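Side-chain contacts in sulfoquinovosidase (PDB 5AEG), which hydrolyses the alpha-glycosidic bond of sulfoquinovosyl diacylglycerides and sulfoquinovosyl glycerol, releasing the sulfosugar sulfoquinovose for sulfoglycolysis: residues Met403-Glu408 against Met467-Asp472; Gln329-Ile334 against Leu451-Ala456; Leu432-Asn437 against Thr459-Tyr464; Pro247-Trp252 against His498-Ser503; Gly471-Asp476 against Leu483-Pro488. All coordinates share one frame; numbering follows the deposited sequence.

In the fold
All five contacts lie in the TIM-barrel domain of this family 31 glycoside hydrolase. Contacts 1, 2 and 4 are buried and rest mainly on apolar side chains of barrel strands or of the loop entering the barrel. Contact 1 reaches the active site, whereas contact 4 lies away from it; Phe-453 of contact 2 packs on Met-403 of contact 1. Contact 3 is only partly buried and joins helix 422-444 to the short helix 461-464, packing against strand 451-454 of contact 2. Contact 5 continues from contact 1 through Gly-471 and Asp-472, and adds a water bridge and a neighbouring calcium site to its packing, yet remains buried.

Contact 1: Met403-Glu408 against Met467-Asp472; sequences MADFGE and MMWAGD. With CA (calcium ion), chain D.
Strands 401-404 and 468-469 belong to the same parallel barrel but are not bonded to each other, and their closest CA atoms, those of Asp-405 and Gly-471, stay 8.9 Å apart. Side chains bridge the gap. Met-403 reaches out with CG anti to the backbone N (chi1 175°) and then bends at chi3, laying its methyl group over the six-membered ring of Trp-469. This is a CH-pi contact: CE stands 3.5 Å from the ring centroid, 24° off the normal. SD lies obliquely, 4.2 Å from the same centroid, adding a Met-aromatic contact. The opposite face is met, off-centre, by Gly-471 N of its own segment, 3.2 Å above the plane, so the indole is held between Met-403 and its own backbone. Asp-405, the nucleophile, comes instead to the rim, with OD1 3.5 Å from CH2 of Trp-469 and close to the ring plane. That oxygen also accepts a weak bond from Phe-406 N and pairs with Arg-455, while OD2 bonds to Tyr-333. Trp-469 NE1 is taken up by Asp-504, which fixes the rotation of the indole. Beyond Gly-471 the chain reaches Asp-472, the inferred proton donor, which binds the calcium ion. No hydrogen bond crosses the contact. The chemistry implies a fixed aromatic wall beside the nucleophile: its C-H rim, probably slightly positive, faces a carboxylate oxygen whose hydrogen bonds and salt bridge come from other groups.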
# COMPACT_ATOMS: atom_id res chain seq x y z
N MET A 403 8.10 -8.10 9.46
CA MET A 403 7.14 -8.07 8.42
C MET A 403 5.84 -8.51 9.04
O MET A 403 5.82 -9.58 9.64
CB MET A 403 7.54 -8.99 7.26
CG MET A 403 6.54 -9.14 6.14
SD MET A 403 7.01 -10.21 4.78
CE MET A 403 8.12 -9.15 3.86
N ALA A 404 4.78 -7.68 8.90
CA ALA A 404 3.43 -8.09 9.32
C ALA A 404 2.69 -8.33 8.04
O ALA A 404 2.12 -7.39 7.41
CB ALA A 404 2.74 -7.03 10.18
N ASP A 405 2.71 -9.59 7.61
CA ASP A 405 2.30 -9.95 6.27
C ASP A 405 0.79 -10.27 6.21
O ASP A 405 0.15 -10.43 7.23
CB ASP A 405 3.10 -11.18 5.86
CG ASP A 405 3.13 -11.44 4.38
OD1 ASP A 405 2.71 -10.62 3.50
OD2 ASP A 405 3.64 -12.54 4.04
N PHE A 406 0.29 -10.38 4.99
CA PHE A 406 -1.09 -10.73 4.67
C PHE A 406 -2.13 -9.73 5.23
O PHE A 406 -1.78 -8.57 5.45
CB PHE A 406 -1.39 -12.19 5.12
CG PHE A 406 -0.86 -13.19 4.22
CD1 PHE A 406 -1.64 -13.66 3.16
CD2 PHE A 406 0.36 -13.78 4.48
CE1 PHE A 406 -1.13 -14.63 2.27
CE2 PHE A 406 0.88 -14.72 3.59
CZ PHE A 406 0.12 -15.16 2.51
N GLY A 407 -3.41 -10.13 5.25
CA GLY A 407 -4.51 -9.20 5.49
C GLY A 407 -5.50 -9.13 4.38
O GLY A 407 -6.65 -8.72 4.61
N GLU A 408 -5.05 -9.51 3.15
CA GLU A 408 -5.80 -9.41 1.93
C GLU A 408 -6.71 -10.62 1.63
O GLU A 408 -7.42 -10.63 0.67
CB GLU A 408 -4.87 -9.06 0.71
CG GLU A 408 -4.09 -10.23 0.15
CD GLU A 408 -2.94 -10.71 1.04
OE1 GLU A 408 -2.62 -9.99 1.98
OE2 GLU A 408 -2.37 -11.84 0.79
N MET A 467 4.86 1.42 8.36
CA MET A 467 5.59 1.43 7.06
C MET A 467 4.90 0.53 6.12
O MET A 467 4.55 -0.63 6.51
CB MET A 467 7.02 0.92 7.29
CG MET A 467 7.79 0.63 6.03
SD MET A 467 8.24 2.04 4.98
CE MET A 467 9.55 2.74 6.01
N MET A 468 4.67 1.00 4.89
CA MET A 468 4.18 0.13 3.85
C MET A 468 5.38 -0.41 3.04
O MET A 468 6.38 0.26 2.84
CB MET A 468 3.16 0.81 2.90
CG MET A 468 2.00 1.48 3.58
SD MET A 468 1.08 0.41 4.65
CE MET A 468 0.64 -0.97 3.67
N TRP A 469 5.24 -1.67 2.60
CA TRP A 469 6.13 -2.19 1.56
C TRP A 469 5.30 -2.60 0.37
O TRP A 469 4.15 -3.05 0.50
CB TRP A 469 7.17 -3.21 2.03
CG TRP A 469 7.09 -4.63 1.54
CD1 TRP A 469 7.74 -5.20 0.47
CD2 TRP A 469 6.37 -5.71 2.18
NE1 TRP A 469 7.39 -6.52 0.38
CE2 TRP A 469 6.52 -6.83 1.38
CE3 TRP A 469 5.51 -5.78 3.29
CZ2 TRP A 469 5.90 -8.08 1.70
CZ3 TRP A 469 4.93 -6.99 3.61
CH2 TRP A 469 5.08 -8.10 2.78
N ALA A 470 5.95 -2.59 -0.79
CA ALA A 470 5.24 -2.80 -2.03
C ALA A 470 4.85 -4.25 -2.38
O ALA A 470 4.38 -4.50 -3.45
CB ALA A 470 6.04 -2.20 -3.17
N GLY A 471 5.02 -5.16 -1.44
CA GLY A 471 4.57 -6.52 -1.66
C GLY A 471 5.41 -7.23 -2.71
O GLY A 471 6.56 -6.91 -2.84
N ASP A 472 4.75 -8.09 -3.49
CA ASP A 472 5.44 -9.05 -4.45
C ASP A 472 5.56 -8.42 -5.78
O ASP A 472 4.61 -8.36 -6.51
CB ASP A 472 4.68 -10.39 -4.63
CG ASP A 472 3.13 -10.21 -5.05
OD1 ASP A 472 2.48 -9.69 -4.08
OD2 ASP A 472 2.56 -10.51 -6.25
CA CA D . 3.09 -9.18 -8.17
O HOH W 1 4.72 -10.88 -8.56

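Contact 2: Gln329-Ile334 against Leu451-Ala456; sequences QFLAYI and LFFMRA
Arg-455 NH1 is gripped by two carboxylates, Glu-408 OE2 and Glu-152 OE1, on the segment 451-456. Strand 451-454 and strand 329-334 are parallel members of the TIM barrel; strand 401-404 runs between them, and the two meet here through side chains that point into the barrel. Their closest CA atoms, of Leu-331 and Phe-452, are 8.5 Å apart, so the gap is spanned by Leu-331 and Phe-453. Leu-331 sets CG anti to its carbonyl carbon (chi1 -65°) and directs CD2 at the rim of the Phe-453 ring. The methyl lies in the ring plane, so it meets C-H groups and does not cover the face. Phe-453 itself holds CG between its backbone N and carbonyl carbon (chi1 51°), which swings the ring across to Leu-331; the two side chains cross at about a right angle. Met-403, from the intervening strand, and His-502, whose ring meets Phe-453 edge-to-face, pack round the same phenyl group. Leu-451 contributes mainly its backbone, its carbonyl O lying against the leucine methyl with no bond between them. All three touching residues are buried, and the contact forms part of the hydrophobic filling below the catalytic residues. Its closest approach is between Leu-331 CD2 and Phe-453 CE1, at 4.0 Å.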
# COMPACT_ATOMS: atom_id res chain seq x y z
N GLN A 329 19.79 -4.45 14.48
CA GLN A 329 18.47 -4.89 14.96
C GLN A 329 18.08 -6.22 14.33
O GLN A 329 18.60 -6.60 13.25
CB GLN A 329 17.45 -3.83 14.58
CG GLN A 329 17.57 -2.52 15.35
CD GLN A 329 17.17 -2.68 16.82
OE1 GLN A 329 16.28 -3.40 17.15
NE2 GLN A 329 17.90 -2.07 17.68
N PHE A 330 17.19 -6.96 15.01
CA PHE A 330 16.70 -8.22 14.48
C PHE A 330 15.23 -8.06 14.18
O PHE A 330 14.44 -7.59 15.05
CB PHE A 330 16.84 -9.41 15.48
CG PHE A 330 16.38 -10.70 14.91
CD1 PHE A 330 17.14 -11.34 13.96
CD2 PHE A 330 15.16 -11.22 15.25
CE1 PHE A 330 16.69 -12.53 13.39
CE2 PHE A 330 14.71 -12.40 14.67
CZ PHE A 330 15.46 -13.03 13.74
N LEU A 331 14.86 -8.44 12.98
CA LEU A 331 13.46 -8.33 12.55
C LEU A 331 12.89 -9.67 12.14
O LEU A 331 13.55 -10.50 11.50
CB LEU A 331 13.31 -7.33 11.40
CG LEU A 331 13.61 -5.86 11.63
CD1 LEU A 331 15.09 -5.57 11.51
CD2 LEU A 331 12.86 -4.97 10.63
N ALA A 332 11.63 -9.89 12.45
CA ALA A 332 10.99 -11.21 12.25
C ALA A 332 9.78 -11.13 11.35
O ALA A 332 9.76 -10.32 10.47
CB ALA A 332 10.72 -11.84 13.62
N TYR A 333 8.80 -12.02 11.51
CA TYR A 333 7.69 -12.16 10.59
C TYR A 333 6.49 -12.68 11.38
O TYR A 333 6.64 -13.62 12.22
CB TYR A 333 8.04 -13.15 9.47
CG TYR A 333 6.95 -13.48 8.52
CD1 TYR A 333 5.92 -14.41 8.86
CD2 TYR A 333 6.90 -12.95 7.25
CE1 TYR A 333 4.88 -14.67 7.98
CE2 TYR A 333 5.87 -13.24 6.36
CZ TYR A 333 4.85 -14.09 6.74
OH TYR A 333 3.86 -14.40 5.90
N ILE A 334 5.31 -12.17 11.02
CA ILE A 334 4.04 -12.64 11.54
C ILE A 334 2.93 -12.37 10.50
O ILE A 334 3.04 -11.43 9.68
CB ILE A 334 3.72 -12.04 12.94
CG1 ILE A 334 2.43 -12.70 13.48
CG2 ILE A 334 3.52 -10.53 12.95
CD1 ILE A 334 2.28 -12.46 14.96
N LEU A 451 9.86 -1.04 14.33
CA LEU A 451 9.28 -0.76 12.98
C LEU A 451 8.70 -2.05 12.36
O LEU A 451 9.46 -3.01 12.07
CB LEU A 451 10.35 -0.08 12.07
CG LEU A 451 9.58 0.29 10.79
CD1 LEU A 451 8.76 1.54 10.79
CD2 LEU A 451 9.99 -0.35 9.48
N PHE A 452 7.40 -2.08 12.18
CA PHE A 452 6.78 -3.16 11.39
C PHE A 452 6.38 -2.64 10.01
O PHE A 452 6.11 -1.43 9.81
CB PHE A 452 5.62 -3.87 12.11
CG PHE A 452 4.47 -3.04 12.39
CD1 PHE A 452 3.42 -2.94 11.47
CD2 PHE A 452 4.37 -2.42 13.61
CE1 PHE A 452 2.29 -2.16 11.79
CE2 PHE A 452 3.30 -1.62 13.90
CZ PHE A 452 2.25 -1.51 13.03
N PHE A 453 6.31 -3.54 9.07
CA PHE A 453 5.98 -3.16 7.73
C PHE A 453 4.95 -4.11 7.17
O PHE A 453 5.04 -5.33 7.45
CB PHE A 453 7.23 -2.98 6.84
CG PHE A 453 8.20 -4.14 6.87
CD1 PHE A 453 9.16 -4.22 7.84
CD2 PHE A 453 8.20 -5.08 5.84
CE1 PHE A 453 10.03 -5.31 7.89
CE2 PHE A 453 9.10 -6.14 5.84
CZ PHE A 453 10.02 -6.23 6.87
N MET A 454 4.02 -3.58 6.37
CA MET A 454 2.91 -4.34 5.84
C MET A 454 2.79 -4.19 4.38
O MET A 454 3.21 -3.15 3.80
CB MET A 454 1.57 -3.77 6.49
CG MET A 454 1.63 -3.85 7.99
SD MET A 454 0.04 -3.54 8.77
CE MET A 454 -0.90 -5.02 8.38
N ARG A 455 2.16 -5.17 3.71
CA ARG A 455 1.75 -4.95 2.35
C ARG A 455 0.28 -4.61 2.18
O ARG A 455 -0.05 -3.73 1.45
CB ARG A 455 2.14 -6.07 1.39
CG ARG A 455 1.55 -7.46 1.58
CD ARG A 455 2.12 -8.44 0.52
NE ARG A 455 1.80 -9.79 1.03
CZ ARG A 455 0.81 -10.61 0.68
NH1 ARG A 455 0.00 -10.40 -0.30
NH2 ARG A 455 0.61 -11.71 1.37
N ALA A 456 -0.61 -5.39 2.80
CA ALA A 456 -2.02 -5.07 2.79
C ALA A 456 -2.38 -3.84 3.57
O ALA A 456 -1.73 -3.53 4.58
CB ALA A 456 -2.83 -6.27 3.28

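Contact 3: Leu432-Asn437 against Thr459-Tyr464; sequences LWAKCN and TGSQKY
Ala-434 and Lys-435 of helix 422-444 pack tightly on Tyr-464 of the short helix 461-464. The CB atoms of Ala-434 and Tyr-464 are 3.8 Å apart, and the Tyr-464 carbonyl O is buried here and has no partner. Lys-435, with CG anti to the backbone N (chi1 -169°), runs alongside Tyr-464 and in the same direction. Its CG sits over the ring centre, 3.8 Å from the centroid and 11° off the normal, a CH-pi contact; CE reaches to 3.2 Å from Tyr-464 OH. Lys-463 CG lies over the opposite face. With an alanine here in place of the tyrosine, the Lys-435 methylenes would probably lose their aromatic platform and the chain one of its restraints. The looser parts are Ser-461, whose OG stays 4.3 Å from Ala-434 CB, and the end of the partly exposed lysine. The chemistry implies a helix joint held by apolar and CH-pi contacts, while the Lys-435 ammonium makes a long, weak ion pair with Glu-439.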
# COMPACT_ATOMS: atom_id res chain seq x y z
N LEU A 432 -7.50 -3.61 10.43
CA LEU A 432 -7.78 -4.27 11.71
C LEU A 432 -6.50 -5.00 12.17
O LEU A 432 -6.03 -4.86 13.32
CB LEU A 432 -8.90 -5.26 11.53
CG LEU A 432 -9.59 -5.85 12.76
CD1 LEU A 432 -9.95 -4.77 13.78
CD2 LEU A 432 -10.85 -6.59 12.24
N TRP A 433 -5.88 -5.71 11.24
CA TRP A 433 -4.56 -6.35 11.46
C TRP A 433 -3.47 -5.36 11.77
O TRP A 433 -2.71 -5.55 12.72
CB TRP A 433 -4.30 -7.30 10.26
CG TRP A 433 -2.96 -7.93 10.16
CD1 TRP A 433 -2.24 -8.07 9.03
CD2 TRP A 433 -2.24 -8.63 11.18
NE1 TRP A 433 -1.11 -8.82 9.26
CE2 TRP A 433 -1.04 -9.10 10.60
CE3 TRP A 433 -2.45 -8.81 12.56
CZ2 TRP A 433 -0.07 -9.78 11.33
CZ3 TRP A 433 -1.49 -9.52 13.29
CH2 TRP A 433 -0.30 -10.00 12.65
N ALA A 434 -3.44 -4.24 11.05
CA ALA A 434 -2.52 -3.20 11.31
C ALA A 434 -2.71 -2.63 12.77
O ALA A 434 -1.72 -2.40 13.50
CB ALA A 434 -2.63 -2.06 10.28
N LYS A 435 -3.94 -2.44 13.18
CA LYS A 435 -4.21 -1.88 14.50
C LYS A 435 -3.65 -2.81 15.59
O LYS A 435 -3.13 -2.33 16.59
CB LYS A 435 -5.73 -1.70 14.70
CG LYS A 435 -6.12 -0.88 15.93
CD LYS A 435 -7.65 -0.78 16.07
CE LYS A 435 -7.98 0.44 16.93
NZ LYS A 435 -9.13 0.17 17.78
N CYS A 436 -3.75 -4.13 15.35
CA CYS A 436 -3.27 -5.14 16.32
C CYS A 436 -1.78 -4.97 16.55
O CYS A 436 -1.26 -4.92 17.72
CB CYS A 436 -3.61 -6.53 15.81
SG CYS A 436 -3.28 -7.90 16.97
N ASN A 437 -1.06 -4.78 15.45
CA ASN A 437 0.36 -4.49 15.51
C ASN A 437 0.69 -3.15 16.20
O ASN A 437 1.56 -3.09 17.11
CB ASN A 437 0.96 -4.56 14.07
CG ASN A 437 1.09 -6.01 13.55
OD1 ASN A 437 2.12 -6.68 13.78
ND2 ASN A 437 0.08 -6.48 12.81
N THR A 459 -8.59 1.53 4.85
CA THR A 459 -8.86 2.77 5.56
C THR A 459 -8.45 2.70 7.01
O THR A 459 -8.87 1.82 7.72
CB THR A 459 -10.35 3.15 5.40
OG1 THR A 459 -10.68 3.32 4.02
CG2 THR A 459 -10.62 4.38 6.16
N GLY A 460 -7.55 3.59 7.44
CA GLY A 460 -6.98 3.57 8.80
C GLY A 460 -5.53 3.10 8.89
O GLY A 460 -4.83 3.33 9.91
N SER A 461 -5.05 2.35 7.88
CA SER A 461 -3.61 2.01 7.80
C SER A 461 -2.73 3.25 7.85
O SER A 461 -1.59 3.24 8.27
CB SER A 461 -3.32 1.17 6.50
OG SER A 461 -3.90 -0.12 6.70
N GLN A 462 -3.29 4.37 7.43
CA GLN A 462 -2.60 5.65 7.54
C GLN A 462 -2.16 6.01 9.00
O GLN A 462 -1.14 6.69 9.20
CB GLN A 462 -3.47 6.76 7.00
CG GLN A 462 -3.78 6.74 5.52
CD GLN A 462 -4.84 5.73 5.12
OE1 GLN A 462 -5.56 5.17 5.98
NE2 GLN A 462 -4.93 5.48 3.81
N LYS A 463 -2.95 5.59 9.98
CA LYS A 463 -2.56 5.74 11.42
C LYS A 463 -1.78 4.49 11.91
O LYS A 463 -0.77 4.59 12.63
CB LYS A 463 -3.83 5.85 12.31
CG LYS A 463 -3.52 6.05 13.82
CD LYS A 463 -4.82 6.43 14.52
CE LYS A 463 -4.79 6.46 16.05
NZ LYS A 463 -3.44 6.78 16.56
N TYR A 464 -2.28 3.32 11.54
CA TYR A 464 -1.85 2.10 12.19
C TYR A 464 -0.66 1.38 11.56
O TYR A 464 -0.01 0.65 12.28
CB TYR A 464 -3.02 1.13 12.30
CG TYR A 464 -4.15 1.67 13.18
CD1 TYR A 464 -3.88 2.18 14.45
CD2 TYR A 464 -5.44 1.73 12.69
CE1 TYR A 464 -4.92 2.68 15.26
CE2 TYR A 464 -6.47 2.24 13.48
CZ TYR A 464 -6.20 2.71 14.75
OH TYR A 464 -7.22 3.20 15.48

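Contact 4: Pro247-Trp252 against His498-Ser503; sequences PELPDW and HGLHHS
Leu-500 overlaps the loop 247-252 chiefly through CD1, which lies 3.9 Å from Leu-249 CD2. Both leucines carry CG anti to the carbonyl carbon (chi1 -63° in Leu-249, -54° in Leu-500), and the two side chains run antiparallel, one beside the other, touching through a methyl of each. The same CD1 also rests 3.7 Å from the carbonyl O of Pro-247, a van der Waals contact with the backbone. No hydrogen bond crosses between the segments. On its own side, Leu-500 N points at the imidazole of His-498, making a long, weak but nearly straight bond to ND1 (3.4 Å, 168°), and His-498 NE2 is taken by Ser-465 O. The contact lies away from the active site, at the end of the barrel where the chain enters its strands: the loop leads toward strand 257-260, and Leu-500 leads into strand 501-505. Helix 569-582 backs it from outside, with Val-576 on Leu-249 and Asn-579 on Leu-500, while Leu-451 of strand 451-454 also packs on Leu-249.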
# COMPACT_ATOMS: atom_id res chain seq x y z
N PRO A 247 3.64 7.46 12.56
CA PRO A 247 4.74 7.90 13.44
C PRO A 247 5.99 8.24 12.70
O PRO A 247 6.23 7.78 11.55
CB PRO A 247 4.98 6.67 14.34
CG PRO A 247 3.77 5.81 14.20
CD PRO A 247 3.28 6.07 12.78
N GLU A 248 6.84 9.03 13.35
CA GLU A 248 8.24 9.09 12.96
C GLU A 248 8.90 7.72 13.06
O GLU A 248 8.59 6.94 13.93
CB GLU A 248 9.02 10.07 13.83
CG GLU A 248 8.58 11.51 13.61
CD GLU A 248 9.35 12.53 14.44
OE1 GLU A 248 10.15 12.16 15.31
OE2 GLU A 248 9.17 13.70 14.18
N LEU A 249 9.76 7.41 12.07
CA LEU A 249 10.52 6.15 12.04
C LEU A 249 11.57 6.12 13.14
O LEU A 249 12.18 7.15 13.48
CB LEU A 249 11.24 5.98 10.70
CG LEU A 249 10.38 5.86 9.44
CD1 LEU A 249 11.21 5.82 8.17
CD2 LEU A 249 9.55 4.61 9.51
N PRO A 250 11.89 4.93 13.61
CA PRO A 250 13.04 4.88 14.51
C PRO A 250 14.27 5.35 13.87
O PRO A 250 14.47 5.11 12.65
CB PRO A 250 13.16 3.43 14.88
CG PRO A 250 11.79 2.83 14.61
CD PRO A 250 11.19 3.64 13.51
N ASP A 251 15.14 5.95 14.68
CA ASP A 251 16.40 6.53 14.20
C ASP A 251 17.29 5.54 13.47
O ASP A 251 18.03 5.90 12.59
CB ASP A 251 17.19 7.18 15.35
CG ASP A 251 18.27 8.14 14.82
OD1 ASP A 251 17.88 9.13 14.15
OD2 ASP A 251 19.46 7.81 14.91
N TRP A 252 17.21 4.27 13.86
CA TRP A 252 18.10 3.26 13.33
C TRP A 252 17.75 2.82 11.86
O TRP A 252 18.59 2.23 11.15
CB TRP A 252 18.20 2.05 14.30
CG TRP A 252 16.88 1.39 14.59
CD1 TRP A 252 16.10 1.61 15.67
CD2 TRP A 252 16.21 0.39 13.79
NE1 TRP A 252 15.01 0.80 15.62
CE2 TRP A 252 15.04 0.06 14.48
CE3 TRP A 252 16.53 -0.30 12.60
CZ2 TRP A 252 14.14 -0.88 14.01
CZ3 TRP A 252 15.65 -1.25 12.12
CH2 TRP A 252 14.47 -1.56 12.83
N HIS A 498 -0.64 7.85 2.93
CA HIS A 498 0.42 7.04 3.56
C HIS A 498 1.75 7.41 2.81
O HIS A 498 1.90 7.26 1.56
CB HIS A 498 0.15 5.54 3.51
CG HIS A 498 0.96 4.81 4.55
ND1 HIS A 498 2.35 4.88 4.60
CD2 HIS A 498 0.58 4.14 5.65
CE1 HIS A 498 2.78 4.23 5.66
NE2 HIS A 498 1.72 3.76 6.31
N GLY A 499 2.68 8.01 3.58
CA GLY A 499 3.88 8.63 3.08
C GLY A 499 5.20 7.89 3.42
O GLY A 499 6.25 8.43 3.22
N LEU A 500 5.15 6.63 3.90
CA LEU A 500 6.32 5.82 4.18
C LEU A 500 6.27 4.51 3.40
O LEU A 500 5.43 3.66 3.72
CB LEU A 500 6.45 5.57 5.70
CG LEU A 500 6.45 6.82 6.61
CD1 LEU A 500 6.41 6.44 8.06
CD2 LEU A 500 7.65 7.63 6.30
N HIS A 501 7.17 4.29 2.44
CA HIS A 501 7.03 3.23 1.47
C HIS A 501 8.39 2.72 1.06
O HIS A 501 9.24 3.51 0.72
CB HIS A 501 6.32 3.77 0.20
CG HIS A 501 5.82 2.74 -0.74
ND1 HIS A 501 6.44 2.44 -1.93
CD2 HIS A 501 4.67 2.03 -0.74
CE1 HIS A 501 5.71 1.59 -2.62
NE2 HIS A 501 4.59 1.36 -1.93
N HIS A 502 8.53 1.39 0.99
CA HIS A 502 9.73 0.75 0.38
C HIS A 502 9.34 -0.51 -0.31
O HIS A 502 8.12 -0.91 -0.36
CB HIS A 502 10.84 0.50 1.46
CG HIS A 502 10.58 -0.65 2.39
ND1 HIS A 502 9.61 -0.63 3.36
CD2 HIS A 502 11.14 -1.88 2.46
CE1 HIS A 502 9.66 -1.74 4.07
NE2 HIS A 502 10.50 -2.56 3.48
N SER A 503 10.33 -1.07 -0.98
CA SER A 503 10.15 -2.30 -1.73
C SER A 503 11.31 -3.28 -1.40
O SER A 503 12.40 -2.89 -0.90
CB SER A 503 10.01 -2.05 -3.22
OG SER A 503 11.23 -1.41 -3.77

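Contact 5: Gly471-Asp476 against Leu483-Pro488; sequences GDQNVD and LASVVP. With CA (calcium ion), chain D.
Gln-473 leaves its backbone with CG anti to the carbonyl carbon (chi1 -81°) and bends at chi2 (74°), a turn that brings its carboxamide against Val-486 of helix 486-495. The two side chains cross at about a right angle: Val-486 CG2 lies 3.5 Å from OE1 of Gln-473. Ser-485 OG, 3.8 Å from Gln-473 CG, is joined to the amide by a water that accepts from Gln-473 NE2 (3.1 Å) and donates to Ser-485 OG (2.7 Å). NE2 has a second partner in Ala-470 O, and Ser-485 OG one in Gly-482 O, so NE2 and OG each have two partners. A leucine in place of Gln-473 would probably leave Ala-470 O and the bridging water without their N-H donor. Next along the chain, Asn-474 OD1 receives a bond from another water (2.7 Å), itself a calcium ligand, while ND2 bonds to Asp-476 OD2 from above the carboxylate plane; Asp-476 OD1 bonds to Ser-478 OG. Asp-472, the inferred proton donor, binds the calcium through O and OD2, each at 2.4 Å; Gln-153, Gly-154 and Asp-481 also bind it. The loop thus runs from strand 468-469, past the metal, to helix 486-495, with Trp-524 and Phe-527 of helix 518-528 and Ser-503 of strand 501-505 packed around Gln-473, Leu-483 and Val-486.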
# COMPACT_ATOMS: atom_id res chain seq x y z
N GLY A 471 5.02 -5.16 -1.44
CA GLY A 471 4.57 -6.52 -1.66
C GLY A 471 5.41 -7.23 -2.71
O GLY A 471 6.56 -6.91 -2.84
N ASP A 472 4.75 -8.09 -3.49
CA ASP A 472 5.44 -9.05 -4.45
C ASP A 472 5.56 -8.42 -5.78
O ASP A 472 4.61 -8.36 -6.51
CB ASP A 472 4.68 -10.39 -4.63
CG ASP A 472 3.13 -10.21 -5.05
OD1 ASP A 472 2.48 -9.69 -4.08
OD2 ASP A 472 2.56 -10.51 -6.25
N GLN A 473 6.78 -7.94 -6.13
CA GLN A 473 7.11 -7.70 -7.52
C GLN A 473 7.76 -8.97 -8.10
O GLN A 473 8.38 -9.74 -7.39
CB GLN A 473 8.19 -6.56 -7.67
CG GLN A 473 7.54 -5.19 -7.59
CD GLN A 473 7.16 -4.85 -6.18
OE1 GLN A 473 8.02 -4.76 -5.32
NE2 GLN A 473 5.86 -4.70 -5.92
N ASN A 474 7.57 -9.17 -9.38
CA ASN A 474 8.37 -10.12 -10.09
C ASN A 474 9.85 -9.73 -10.02
O ASN A 474 10.17 -8.53 -10.01
CB ASN A 474 7.97 -10.18 -11.55
CG ASN A 474 6.57 -10.86 -11.79
OD1 ASN A 474 5.97 -11.45 -10.89
ND2 ASN A 474 6.05 -10.72 -13.00
N VAL A 475 10.72 -10.72 -10.18
CA VAL A 475 12.16 -10.45 -10.41
C VAL A 475 12.40 -10.15 -11.88
O VAL A 475 13.21 -10.81 -12.53
CB VAL A 475 13.04 -11.59 -9.83
CG1 VAL A 475 12.89 -11.63 -8.31
CG2 VAL A 475 12.79 -12.97 -10.45
N ASP A 476 11.69 -9.15 -12.42
CA ASP A 476 11.72 -8.81 -13.84
C ASP A 476 11.70 -7.34 -13.98
O ASP A 476 11.72 -6.59 -12.96
CB ASP A 476 10.67 -9.57 -14.70
CG ASP A 476 9.23 -9.05 -14.58
OD1 ASP A 476 8.94 -7.91 -14.07
OD2 ASP A 476 8.34 -9.80 -15.05
N LEU A 483 10.31 -3.71 -11.24
CA LEU A 483 10.84 -2.54 -10.54
C LEU A 483 9.98 -1.25 -10.73
O LEU A 483 9.70 -0.56 -9.76
CB LEU A 483 12.33 -2.30 -10.90
CG LEU A 483 13.16 -1.27 -10.12
CD1 LEU A 483 14.64 -1.60 -10.43
CD2 LEU A 483 12.90 0.16 -10.59
N ALA A 484 9.63 -0.98 -11.98
CA ALA A 484 8.89 0.26 -12.35
C ALA A 484 7.60 0.44 -11.55
O ALA A 484 7.23 1.55 -11.21
CB ALA A 484 8.58 0.24 -13.75
N SER A 485 6.88 -0.66 -11.33
CA SER A 485 5.55 -0.65 -10.76
C SER A 485 5.56 -0.12 -9.31
O SER A 485 4.50 0.29 -8.75
CB SER A 485 4.93 -2.08 -10.91
OG SER A 485 5.54 -2.97 -9.96
N VAL A 486 6.74 -0.15 -8.65
CA VAL A 486 6.86 0.36 -7.30
C VAL A 486 6.59 1.90 -7.23
O VAL A 486 6.10 2.41 -6.20
CB VAL A 486 8.24 0.00 -6.68
CG1 VAL A 486 8.36 0.57 -5.29
CG2 VAL A 486 8.48 -1.54 -6.70
N VAL A 487 6.96 2.61 -8.29
CA VAL A 487 6.79 4.07 -8.26
C VAL A 487 5.32 4.57 -8.25
O VAL A 487 4.96 5.28 -7.36
CB VAL A 487 7.61 4.78 -9.33
CG1 VAL A 487 7.56 6.28 -9.12
CG2 VAL A 487 9.09 4.34 -9.26
N PRO A 488 4.45 4.10 -9.17
CA PRO A 488 3.03 4.41 -8.98
C PRO A 488 2.47 3.89 -7.69
O PRO A 488 1.63 4.56 -7.10
CB PRO A 488 2.32 3.81 -10.21
CG PRO A 488 3.33 2.95 -10.88
CD PRO A 488 4.71 3.41 -10.42
CA CA D . 3.09 -9.18 -8.17
O HOH W 2 4.32 -4.97 -8.54
O HOH W 1 4.72 -10.88 -8.56